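Local structure of leucine aminopeptidase 1, chloroplastic (Solanum lycopersicum, 5D8N) at residues Leu46-Thr52 and Arg105-Leu111; Val246-Leu252 and Tyr278-Phe284; Leu260-Ala264 and Val371-Asn375; Ala267-Thr273 and Ala362-Arg366; Ser446-Leu450 and Gly516-Thr521. The protein removes N-terminal amino acids, preferably leucine, from peptides as a magnesium-dependent homohexameric aminopeptidase of the M17 family, and also acts as a protein-folding chaperone. The protein carries 1 engineered substitution. One frame throughout, in Å; residues are numbered along the deposited sequence.

Contact 1: Leu46-Thr52 and Arg105-Leu111; sequences LLAIGAT and RITLVGL
L111 lays its side chain along the neighbouring strand at A51 and G50. Its CB lies 3.8 Å from A51 O. One bond further out, L111 CG comes to 3.8 Å from A51 N, and the CD1 branch reaches back to within 3.5 Å of G50 C, beside a glycine that carries no side chain. With chi1 at -60°, CG stands beside its own backbone N, and chi2 of 175° carries CD1 away from its own CA and onto G50 and A51. The L111 N-H meets A51 O at 2.8 Å, from well above the carbonyl plane, whereas the five preceding rungs are regular: L47 N to R105 O, T107 N to L47 O, I49 N to T107 O, V109 N to I49 O and A51 N to V109 O. I49 and L108 run alongside each other in one direction, with I49 CB 4.0 Å from L108 CD2, and helix 67-75 packs on this face through L72 and L69. A48 and V109 turn to the other face, against helix 119-134. At the start of the pair L46 CD1 rests 3.8 Å from R105 CD, while the R105 guanidinium goes on to N98 and to E86 and E87 of the second subunit. This is a parallel pair inside a mixed sheet packed by helices on both faces, as expected of the macro-like N-terminal domain of M17 aminopeptidases.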
# COMPACT_ATOMS: atom_id res chain seq x y z
N LEU A 46 -0.18 36.64 40.61
CA LEU A 46 -1.27 35.83 40.13
C LEU A 46 -1.80 34.92 41.22
O LEU A 46 -1.06 34.13 41.80
CB LEU A 46 -0.81 34.98 38.95
CG LEU A 46 -1.83 33.93 38.47
CD1 LEU A 46 -3.01 34.58 37.76
CD2 LEU A 46 -1.11 32.98 37.55
N LEU A 47 -3.10 34.97 41.40
CA LEU A 47 -3.82 34.07 42.28
C LEU A 47 -4.70 33.18 41.41
O LEU A 47 -5.61 33.66 40.73
CB LEU A 47 -4.70 34.90 43.23
CG LEU A 47 -5.67 34.10 44.11
CD1 LEU A 47 -4.94 33.14 45.04
CD2 LEU A 47 -6.54 35.05 44.92
N ALA A 48 -4.49 31.88 41.54
CA ALA A 48 -5.32 30.91 40.85
C ALA A 48 -6.21 30.19 41.84
O ALA A 48 -5.73 29.66 42.85
CB ALA A 48 -4.43 29.88 40.14
N ILE A 49 -7.49 30.14 41.52
CA ILE A 49 -8.48 29.51 42.39
C ILE A 49 -9.23 28.39 41.69
O ILE A 49 -9.81 28.58 40.61
CB ILE A 49 -9.51 30.54 42.84
CG1 ILE A 49 -8.80 31.61 43.67
CG2 ILE A 49 -10.61 29.86 43.67
CD1 ILE A 49 -9.58 32.91 43.70
N GLY A 50 -9.19 27.22 42.30
CA GLY A 50 -9.82 26.03 41.73
C GLY A 50 -11.25 25.97 42.21
O GLY A 50 -11.46 25.96 43.43
N ALA A 51 -12.21 26.01 41.28
CA ALA A 51 -13.62 26.02 41.63
C ALA A 51 -14.34 24.92 40.89
O ALA A 51 -14.30 24.86 39.66
CB ALA A 51 -14.25 27.38 41.30
N THR A 52 -15.16 24.18 41.64
CA THR A 52 -16.06 23.19 41.08
C THR A 52 -17.25 23.92 40.50
O THR A 52 -17.48 25.09 40.84
CB THR A 52 -16.57 22.20 42.17
OG1 THR A 52 -17.36 22.91 43.13
CG2 THR A 52 -15.42 21.49 42.90
N ARG A 105 -3.80 39.89 39.63
CA ARG A 105 -4.41 39.08 38.59
C ARG A 105 -5.04 37.85 39.25
O ARG A 105 -4.39 37.18 40.04
CB ARG A 105 -3.34 38.70 37.58
CG ARG A 105 -3.87 38.04 36.33
CD ARG A 105 -2.73 37.58 35.44
NE ARG A 105 -2.16 38.67 34.65
CZ ARG A 105 -2.54 39.00 33.42
NH1 ARG A 105 -3.55 38.38 32.84
NH2 ARG A 105 -1.85 39.89 32.73
N ILE A 106 -6.25 37.53 38.85
CA ILE A 106 -6.90 36.32 39.30
C ILE A 106 -7.23 35.41 38.13
O ILE A 106 -7.68 35.88 37.08
CB ILE A 106 -8.19 36.63 40.08
CG1 ILE A 106 -7.78 37.19 41.44
CG2 ILE A 106 -9.00 35.37 40.32
CD1 ILE A 106 -8.92 37.69 42.31
N THR A 107 -7.00 34.11 38.28
CA THR A 107 -7.59 33.14 37.36
C THR A 107 -8.43 32.12 38.11
O THR A 107 -7.98 31.52 39.10
CB THR A 107 -6.54 32.44 36.48
OG1 THR A 107 -7.20 31.59 35.51
CG2 THR A 107 -5.57 31.63 37.31
N LEU A 108 -9.68 31.95 37.66
CA LEU A 108 -10.54 30.88 38.15
C LEU A 108 -10.39 29.69 37.23
O LEU A 108 -10.40 29.83 36.02
CB LEU A 108 -12.00 31.32 38.15
CG LEU A 108 -12.30 32.64 38.86
CD1 LEU A 108 -13.81 32.83 38.83
CD2 LEU A 108 -11.80 32.62 40.30
N VAL A 109 -10.22 28.51 37.81
CA VAL A 109 -10.00 27.29 37.05
C VAL A 109 -11.08 26.28 37.39
O VAL A 109 -11.28 25.96 38.57
CB VAL A 109 -8.64 26.67 37.41
CG1 VAL A 109 -8.43 25.37 36.65
CG2 VAL A 109 -7.52 27.65 37.09
N GLY A 110 -11.76 25.78 36.37
CA GLY A 110 -12.89 24.88 36.58
C GLY A 110 -12.42 23.50 36.97
O GLY A 110 -11.53 22.96 36.34
N LEU A 111 -12.99 22.95 38.04
CA LEU A 111 -12.68 21.58 38.44
C LEU A 111 -13.75 20.56 38.03
O LEU A 111 -13.63 19.37 38.33
CB LEU A 111 -12.47 21.54 39.95
CG LEU A 111 -11.34 22.43 40.46
CD1 LEU A 111 -11.26 22.44 41.99
CD2 LEU A 111 -10.01 21.99 39.88

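Contact 2: Val246-Leu252 and Tyr278-Phe284; sequences VISVNIL and YFIHLCF
V249 and L282 meet across a non-hydrogen-bonded pair of two antiparallel strands, their side chains crossing at a slant with V249 CB 3.5 Å from L282 CD2. On the same face I251 and I280 run side by side in one direction. Chi2 of -54° bends the isoleucine so that I251 CD1 lies 4.0 Å from I280 CG1, while its other branch, CG2, touches Y278 CD1 at 3.8 Å. At the far end I247 stands at about a right angle to F284 and puts CG1 at the ring edge, in its plane, 3.9 Å from F284 CD1. V246 instead runs alongside that phenylalanine, with V246 CB 3.7 Å from F284 CE1. Helix 229-242 packs on this face, against V249 and I280.

The other face is more polar. L252 and F279 point the same way, CB beside CB at 4.0 Å, and the F279 ring goes on to meet Y398 edge-to-face. A water joins N250 ND2 to H281 ND1, and H281 NE2 is bonded to H350, leaving the imidazole held at both nitrogens. Between the faces, S248 with C283, N250 with H281 and L252 with F279 each exchange two backbone hydrogen bonds. The one from H281 N to N250 O is the most bent, at 140° at the hydrogen. Strand 247-252 forms one edge, within the chain, of the large mixed sheet of the M17 catalytic domain, joined to its antiparallel neighbour 278-284 through two short helices.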
# COMPACT_ATOMS: atom_id res chain seq x y z
N VAL A 246 23.27 5.87 49.24
CA VAL A 246 22.14 4.95 49.06
C VAL A 246 21.98 4.31 47.68
O VAL A 246 21.20 3.38 47.51
CB VAL A 246 20.82 5.65 49.42
CG1 VAL A 246 20.82 5.96 50.92
CG2 VAL A 246 20.62 6.92 48.62
N ILE A 247 22.69 4.83 46.68
CA ILE A 247 22.66 4.24 45.35
C ILE A 247 24.07 3.89 44.88
O ILE A 247 24.94 4.75 44.80
CB ILE A 247 21.95 5.17 44.34
CG1 ILE A 247 20.47 5.34 44.72
CG2 ILE A 247 22.08 4.59 42.94
CD1 ILE A 247 19.73 6.37 43.87
N SER A 248 24.25 2.64 44.49
CA SER A 248 25.46 2.19 43.83
C SER A 248 25.18 1.94 42.35
O SER A 248 24.03 1.73 41.93
CB SER A 248 25.97 0.90 44.48
OG SER A 248 25.02 -0.15 44.30
N VAL A 249 26.25 1.89 41.57
CA VAL A 249 26.11 1.71 40.13
C VAL A 249 27.15 0.72 39.63
O VAL A 249 28.27 0.68 40.13
CB VAL A 249 26.24 3.03 39.35
CG1 VAL A 249 27.62 3.66 39.57
CG2 VAL A 249 26.00 2.79 37.88
N ASN A 250 26.73 -0.11 38.67
CA ASN A 250 27.63 -0.95 37.91
C ASN A 250 27.20 -0.91 36.44
O ASN A 250 26.05 -1.20 36.11
CB ASN A 250 27.58 -2.38 38.46
CG ASN A 250 28.70 -3.27 37.96
OD1 ASN A 250 29.75 -2.81 37.51
ND2 ASN A 250 28.47 -4.58 38.01
N ILE A 251 28.10 -0.42 35.59
CA ILE A 251 27.89 -0.33 34.17
C ILE A 251 28.66 -1.46 33.52
O ILE A 251 29.88 -1.54 33.68
CB ILE A 251 28.40 1.01 33.60
CG1 ILE A 251 27.73 2.18 34.32
CG2 ILE A 251 28.13 1.10 32.11
CD1 ILE A 251 26.22 2.15 34.31
N LEU A 252 27.97 -2.38 32.86
CA LEU A 252 28.64 -3.47 32.14
C LEU A 252 28.80 -3.11 30.67
O LEU A 252 27.82 -2.75 30.01
CB LEU A 252 27.87 -4.78 32.29
CG LEU A 252 27.37 -5.16 33.69
CD1 LEU A 252 26.77 -6.55 33.63
CD2 LEU A 252 28.54 -5.22 34.64
N TYR A 278 25.71 -0.34 26.60
CA TYR A 278 26.06 -0.38 28.00
C TYR A 278 24.87 -0.92 28.76
O TYR A 278 23.74 -0.44 28.61
CB TYR A 278 26.45 1.00 28.53
CG TYR A 278 27.76 1.49 27.97
CD1 TYR A 278 28.98 0.99 28.45
CD2 TYR A 278 27.79 2.32 26.86
CE1 TYR A 278 30.19 1.29 27.84
CE2 TYR A 278 29.00 2.65 26.27
CZ TYR A 278 30.20 2.19 26.80
OH TYR A 278 31.38 2.48 26.16
N PHE A 279 25.15 -1.83 29.67
CA PHE A 279 24.10 -2.43 30.48
C PHE A 279 24.18 -1.74 31.84
O PHE A 279 25.20 -1.82 32.53
CB PHE A 279 24.33 -3.95 30.56
CG PHE A 279 23.21 -4.70 31.21
CD1 PHE A 279 23.13 -4.79 32.60
CD2 PHE A 279 22.33 -5.44 30.44
CE1 PHE A 279 22.10 -5.50 33.20
CE2 PHE A 279 21.32 -6.16 31.04
CZ PHE A 279 21.19 -6.18 32.42
N ILE A 280 23.11 -1.07 32.21
CA ILE A 280 23.06 -0.22 33.37
C ILE A 280 22.39 -0.93 34.54
O ILE A 280 21.26 -1.42 34.44
CB ILE A 280 22.27 1.06 33.06
CG1 ILE A 280 22.97 1.86 31.97
CG2 ILE A 280 22.12 1.89 34.31
CD1 ILE A 280 22.09 2.92 31.35
N HIS A 281 23.12 -0.98 35.65
CA HIS A 281 22.60 -1.55 36.89
C HIS A 281 22.79 -0.62 38.09
O HIS A 281 23.90 -0.42 38.57
CB HIS A 281 23.25 -2.91 37.16
CG HIS A 281 22.71 -3.62 38.36
ND1 HIS A 281 23.40 -4.64 38.99
CD2 HIS A 281 21.61 -3.39 39.11
CE1 HIS A 281 22.68 -5.08 40.01
NE2 HIS A 281 21.60 -4.33 40.12
N LEU A 282 21.71 -0.00 38.53
CA LEU A 282 21.73 0.79 39.76
C LEU A 282 21.05 -0.01 40.85
O LEU A 282 20.12 -0.79 40.57
CB LEU A 282 20.95 2.09 39.59
CG LEU A 282 21.49 3.09 38.57
CD1 LEU A 282 20.48 4.20 38.34
CD2 LEU A 282 22.78 3.69 39.08
N CYS A 283 21.51 0.18 42.08
CA CYS A 283 20.87 -0.43 43.24
C CYS A 283 20.68 0.59 44.36
O CYS A 283 21.65 1.21 44.81
CB CYS A 283 21.70 -1.59 43.78
SG CYS A 283 20.83 -2.49 45.11
N PHE A 284 19.43 0.76 44.77
CA PHE A 284 19.10 1.61 45.90
C PHE A 284 18.91 0.75 47.13
O PHE A 284 18.15 -0.22 47.09
CB PHE A 284 17.83 2.43 45.66
CG PHE A 284 17.29 3.05 46.92
CD1 PHE A 284 17.76 4.26 47.35
CD2 PHE A 284 16.40 2.35 47.73
CE1 PHE A 284 17.35 4.77 48.57
CE2 PHE A 284 16.01 2.84 48.97
CZ PHE A 284 16.50 4.06 49.38
O HOH W 1 26.18 -5.09 39.68

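Contact 3: Leu260-Ala264 and Val371-Asn375; sequences LKMGA and VTASN
V371 touches A264 through its CG2 branch, which lies 4.0 Å from A264 CA. Chi1 of -53° sets that methyl between the backbone N and the carbonyl carbon, facing the first turn of helix 263-269. T372 follows, and its main chain does the work: T372 O receives a CA-H...O contact from G263 CA at 3.1 Å, an approach made possible by the bare glycine. A water bridges the same T372 O, at 2.8 Å, to K261 O, although more acceptors surround it than it has protons. T372 OG1 is hydrogen-bonded to T20 of the third subunit. A373 adds a methyl contact, its CB 4.3 Å from A264 CB. S374 then points its CB at two carbonyls, 3.3 Å from L260 O and slightly further from K261 O, while its hydroxyl is bonded to D394 on helix 388-401. S374 O is joined through a second water to K261 NZ, that water lying 3.1 Å from the lysine nitrogen.

The facing chain reverses sharply. K261, with phi 66°, is the C-prime residue of a Schellman motif ending the preceding helix, and M262 centres an inverse gamma turn closed by G263 N on K261 O at 2.8 Å. The carbonyls of L260, K261 and T372 all face the contact, which suits bridging water, with small apolar contacts and close but bent CA-H...O approaches contributing.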
# COMPACT_ATOMS: atom_id res chain seq x y z
N LEU A 260 28.33 -12.89 30.34
CA LEU A 260 27.06 -13.28 30.94
C LEU A 260 26.07 -13.90 29.94
O LEU A 260 24.93 -14.20 30.27
CB LEU A 260 26.44 -12.08 31.65
CG LEU A 260 27.19 -11.64 32.91
CD1 LEU A 260 26.63 -10.34 33.43
CD2 LEU A 260 27.09 -12.70 34.00
N LYS A 261 26.56 -14.12 28.72
CA LYS A 261 25.86 -14.87 27.70
C LYS A 261 24.59 -14.16 27.22
O LYS A 261 23.66 -14.82 26.74
CB LYS A 261 25.54 -16.29 28.17
CG LYS A 261 26.79 -17.08 28.52
CD LYS A 261 26.50 -18.55 28.77
CE LYS A 261 25.73 -18.77 30.06
NZ LYS A 261 25.54 -20.22 30.31
N MET A 262 24.62 -12.84 27.19
CA MET A 262 23.45 -12.07 26.77
C MET A 262 23.39 -11.96 25.25
O MET A 262 23.49 -10.87 24.68
CB MET A 262 23.54 -10.67 27.37
CG MET A 262 23.55 -10.62 28.87
SD MET A 262 23.28 -8.94 29.44
CE MET A 262 23.55 -9.14 31.19
N GLY A 263 23.15 -13.09 24.59
CA GLY A 263 23.16 -13.11 23.14
C GLY A 263 22.02 -12.36 22.47
O GLY A 263 22.18 -11.93 21.32
N ALA A 264 20.86 -12.27 23.12
CA ALA A 264 19.74 -11.56 22.52
C ALA A 264 19.97 -10.05 22.51
O ALA A 264 19.85 -9.39 21.47
CB ALA A 264 18.44 -11.92 23.21
N VAL A 371 19.11 -16.12 17.66
CA VAL A 371 19.96 -15.62 18.74
C VAL A 371 19.62 -16.40 20.00
O VAL A 371 18.52 -16.94 20.14
CB VAL A 371 19.75 -14.12 18.96
CG1 VAL A 371 19.91 -13.36 17.65
CG2 VAL A 371 18.36 -13.83 19.51
N THR A 372 20.57 -16.46 20.92
CA THR A 372 20.41 -17.23 22.14
C THR A 372 20.47 -16.33 23.36
O THR A 372 21.50 -15.70 23.65
CB THR A 372 21.50 -18.32 22.17
OG1 THR A 372 21.42 -19.07 20.94
CG2 THR A 372 21.36 -19.28 23.36
N ALA A 373 19.38 -16.30 24.11
CA ALA A 373 19.34 -15.48 25.34
C ALA A 373 20.16 -16.13 26.45
O ALA A 373 20.61 -17.27 26.33
CB ALA A 373 17.90 -15.29 25.80
N SER A 374 20.40 -15.37 27.52
CA SER A 374 21.30 -15.81 28.58
C SER A 374 20.70 -16.92 29.45
O SER A 374 21.40 -17.49 30.28
CB SER A 374 21.72 -14.62 29.47
OG SER A 374 20.61 -13.84 29.88
N ASN A 375 19.45 -17.28 29.23
CA ASN A 375 18.89 -18.50 29.82
C ASN A 375 18.91 -19.69 28.87
O ASN A 375 18.34 -20.73 29.17
CB ASN A 375 17.47 -18.29 30.31
CG ASN A 375 16.49 -18.04 29.19
OD1 ASN A 375 16.86 -17.93 28.03
ND2 ASN A 375 15.21 -17.92 29.54
O HOH W 2 23.66 -16.93 25.02
O HOH W 3 22.57 -20.37 29.46

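Contact 4: Ala267-Thr273 and Ala362-Arg366; sequences AVAAAAT and AEGMR
A271 and G364 meet in the tightly packed part of the contact: A271 CB lies 3.5 Å from G364 CA, a closeness that the absence of a side chain on G364 probably allows. Next to it A270 CB presses on E363 O at 3.4 Å. M365 extends the packed part in the other direction. Its CB is 3.6 Å from A267 O, and with chi1 of 176° the chain runs out straight before bending at chi3. That bend leaves SD 3.8 Å from A267 CB and CE 4.1 Å from V268 CG2. Within this part a water accepts from both A271 N and M365 N, at 2.9 Å from the latter, and is placed to donate to A267 O, so it joins two main chains that share no direct hydrogen bond.

The side toward T273, an exposed residue, faces solvent. E363, bent at chi2, crosses T273 at about a right angle and lays its whole chain across the methyl, with OE1 nearest, 3.7 Å from T273 CG2. A second water donates to E363 OE1 at 2.7 Å.

Subunits border the contact as well: R366 pairs with E357 of the third, and T273 packs on A362 of the fourth. V268, on helix 263-269, also packs on C356 of strand 347-358 and on L390 and T391 of helix 388-401, while M365 touches E387, a magnesium ligand, and V371 of strand 370-372.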
# COMPACT_ATOMS: atom_id res chain seq x y z
N ALA A 267 23.00 -9.25 20.13
CA ALA A 267 22.64 -9.30 18.71
C ALA A 267 21.96 -8.01 18.23
O ALA A 267 22.23 -7.52 17.14
CB ALA A 267 21.72 -10.48 18.45
N VAL A 268 21.09 -7.46 19.05
CA VAL A 268 20.42 -6.21 18.69
C VAL A 268 21.44 -5.10 18.61
O VAL A 268 21.42 -4.30 17.69
CB VAL A 268 19.35 -5.83 19.74
CG1 VAL A 268 18.74 -4.48 19.41
CG2 VAL A 268 18.25 -6.88 19.77
N ALA A 269 22.36 -5.09 19.55
CA ALA A 269 23.39 -4.05 19.63
C ALA A 269 24.51 -4.12 18.55
O ALA A 269 25.24 -3.16 18.36
CB ALA A 269 24.03 -4.08 21.01
N ALA A 270 24.62 -5.25 17.87
CA ALA A 270 25.80 -5.54 17.06
C ALA A 270 25.98 -4.56 15.90
O ALA A 270 27.10 -4.21 15.54
CB ALA A 270 25.72 -6.97 16.52
N ALA A 271 24.89 -4.09 15.32
CA ALA A 271 25.03 -3.20 14.14
C ALA A 271 25.73 -1.90 14.53
O ALA A 271 26.50 -1.34 13.74
CB ALA A 271 23.67 -2.91 13.52
N ALA A 272 25.41 -1.40 15.73
CA ALA A 272 25.74 -0.04 16.14
C ALA A 272 27.16 0.02 16.68
O ALA A 272 27.38 0.15 17.89
CB ALA A 272 24.77 0.45 17.20
N THR A 273 28.12 -0.01 15.76
CA THR A 273 29.53 -0.06 16.15
C THR A 273 30.04 1.31 16.62
O THR A 273 31.05 1.39 17.32
CB THR A 273 30.40 -0.52 14.97
OG1 THR A 273 30.18 0.35 13.86
CG2 THR A 273 30.05 -1.98 14.58
N ALA A 362 26.94 -3.57 8.28
CA ALA A 362 27.46 -4.90 7.91
C ALA A 362 27.60 -5.84 9.12
O ALA A 362 27.63 -7.07 8.94
CB ALA A 362 28.80 -4.75 7.19
N GLU A 363 27.77 -5.26 10.31
CA GLU A 363 27.96 -6.00 11.55
C GLU A 363 26.62 -6.34 12.20
O GLU A 363 26.58 -7.03 13.22
CB GLU A 363 28.82 -5.20 12.54
CG GLU A 363 30.28 -5.04 12.14
CD GLU A 363 30.55 -3.79 11.31
OE1 GLU A 363 29.59 -3.02 11.01
OE2 GLU A 363 31.75 -3.55 10.99
N GLY A 364 25.52 -6.00 11.54
CA GLY A 364 24.20 -6.13 12.14
C GLY A 364 23.55 -7.50 12.07
O GLY A 364 23.90 -8.32 11.22
N MET A 365 22.53 -7.69 12.91
CA MET A 365 21.64 -8.85 12.85
C MET A 365 20.73 -8.77 11.63
O MET A 365 20.30 -7.69 11.26
CB MET A 365 20.82 -8.92 14.14
CG MET A 365 19.79 -10.04 14.17
SD MET A 365 19.05 -10.27 15.80
CE MET A 365 18.37 -8.66 16.13
N ARG A 366 20.48 -9.90 10.98
CA ARG A 366 19.58 -9.98 9.85
C ARG A 366 18.25 -10.55 10.30
O ARG A 366 18.23 -11.40 11.17
CB ARG A 366 20.17 -10.91 8.78
CG ARG A 366 21.50 -10.48 8.17
CD ARG A 366 22.39 -11.69 7.90
NE ARG A 366 22.88 -12.23 9.15
CZ ARG A 366 24.04 -11.92 9.70
NH1 ARG A 366 25.00 -11.40 8.95
NH2 ARG A 366 24.23 -12.13 11.01
O HOH W 4 22.30 -5.75 15.07
O HOH W 5 30.29 -0.43 11.45

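Contact 5: Ser446-Leu450 and Gly516-Thr521; sequences SGEKL and GYGVST
The start of helix 519-527, where G518 holds the N-cap position, receives the carboxylate of E448 from the loop that follows helix 433-446. E448 OE2 accepts from G518 N at 2.9 Å along an almost straight line, 174° at the hydrogen, met on the syn side and somewhat out of the carboxylate plane. The other oxygen is gripped twice by one residue. T521 OG1 donates to the anti lone pair of E448 OE1 at 2.6 Å, and T521 N comes to the same OE1 at 3.2 Å from above the plane, 51° out of it. A water ties E448 OE2 to G516 O and S520 N.

Behind this, S446 OG donates to T521 OG1 at 2.7 Å and accepts from E448 N in an ST turn, so that one serine holds both partners of the central bond. It also bonds A443 O on its own helix, which may compete for the hydroxyl proton.

Y517 flanks the glutamate, with E448 CD over one ring face, 4.0 Å above the plane and toward the rim. Chi1 of 179° sends the ring out to the loop, where Y517 OH donates to K449 O at 2.7 Å from above the carbonyl plane, and L450 CB lies 3.7 Å from Y517 OH. K449 itself reaches E456 of the fifth subunit. Set among backbone N-H groups and a hydroxyl at a helix N terminus, the E448 carboxylate is probably stabilised as the anion, partly through the helix dipole.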
# COMPACT_ATOMS: atom_id res chain seq x y z
N SER A 446 -0.94 7.68 42.18
CA SER A 446 -0.17 8.62 41.37
C SER A 446 -1.03 9.43 40.40
O SER A 446 -0.64 10.50 39.94
CB SER A 446 0.85 7.84 40.56
OG SER A 446 0.26 7.06 39.53
N GLY A 447 -2.19 8.91 40.03
CA GLY A 447 -3.00 9.55 39.04
C GLY A 447 -2.74 9.11 37.61
O GLY A 447 -3.43 9.56 36.70
N GLU A 448 -1.80 8.18 37.41
CA GLU A 448 -1.46 7.72 36.07
C GLU A 448 -2.47 6.68 35.58
O GLU A 448 -3.04 5.92 36.37
CB GLU A 448 -0.03 7.19 36.05
CG GLU A 448 1.00 8.28 36.29
CD GLU A 448 2.42 7.91 35.84
OE1 GLU A 448 2.96 6.89 36.32
OE2 GLU A 448 3.06 8.74 35.17
N LYS A 449 -2.65 6.60 34.27
CA LYS A 449 -3.66 5.72 33.67
C LYS A 449 -3.04 4.45 33.11
O LYS A 449 -2.15 4.51 32.25
CB LYS A 449 -4.40 6.40 32.52
CG LYS A 449 -5.18 7.64 32.92
CD LYS A 449 -5.79 8.31 31.70
CE LYS A 449 -6.39 9.64 32.15
NZ LYS A 449 -7.40 10.21 31.24
N LEU A 450 -3.58 3.32 33.56
CA LEU A 450 -3.19 2.01 33.06
C LEU A 450 -4.35 1.03 33.20
O LEU A 450 -5.31 1.29 33.92
CB LEU A 450 -1.90 1.51 33.74
CG LEU A 450 -1.82 1.40 35.26
CD1 LEU A 450 -2.56 0.17 35.77
CD2 LEU A 450 -0.38 1.32 35.71
N GLY A 516 7.34 11.73 30.78
CA GLY A 516 7.92 11.09 31.95
C GLY A 516 6.92 10.18 32.64
O GLY A 516 7.06 9.89 33.84
N TYR A 517 5.93 9.73 31.88
CA TYR A 517 5.00 8.72 32.35
C TYR A 517 5.73 7.55 33.00
O TYR A 517 6.64 6.97 32.42
CB TYR A 517 4.12 8.21 31.21
CG TYR A 517 3.15 7.14 31.63
CD1 TYR A 517 3.51 5.80 31.63
CD2 TYR A 517 1.84 7.45 31.94
CE1 TYR A 517 2.66 4.83 32.11
CE2 TYR A 517 0.92 6.46 32.26
CZ TYR A 517 1.35 5.17 32.42
OH TYR A 517 0.43 4.20 32.77
N GLY A 518 5.19 7.10 34.12
CA GLY A 518 5.63 5.90 34.79
C GLY A 518 6.32 6.23 36.11
O GLY A 518 6.31 5.39 37.03
N VAL A 519 7.07 7.33 36.16
CA VAL A 519 7.91 7.62 37.32
C VAL A 519 7.06 7.63 38.56
O VAL A 519 7.37 6.95 39.54
CB VAL A 519 8.66 8.95 37.17
CG1 VAL A 519 9.38 9.31 38.45
CG2 VAL A 519 9.67 8.88 36.04
N SER A 520 5.99 8.41 38.56
CA SER A 520 5.21 8.57 39.78
C SER A 520 4.61 7.26 40.24
O SER A 520 4.53 6.98 41.44
CB SER A 520 4.14 9.66 39.63
OG SER A 520 3.28 9.34 38.54
N THR A 521 4.11 6.46 39.30
CA THR A 521 3.52 5.18 39.65
C THR A 521 4.57 4.22 40.24
O THR A 521 4.32 3.54 41.25
CB THR A 521 2.80 4.54 38.44
OG1 THR A 521 1.74 5.40 38.00
CG2 THR A 521 2.22 3.19 38.77
O HOH W 6 1.45 11.24 38.17
O HOH W 7 5.26 10.11 36.04

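From the N terminus, contact 1 closes first, joining 46-52 to 105-111 across 52 residues within the N-terminal domain. The other four lie in the catalytic domain. Contact 2 opens at 246-252, and contacts 3 and 4 open on 260-264 and 267-273 before it closes at 278-284, so it crosses both. Contact 4 closes at 362-366, nested within the loop that contact 3 closes at 371-375. F279 CE2 touches M262 CE at 3.7 Å, linking strand 278-284 to contact 3, and V371 CG1 joins contacts 3 and 4, both of which also meet the third subunit. Contact 5 follows in series, tying the loop after helix 433-446 to the C-terminal helix.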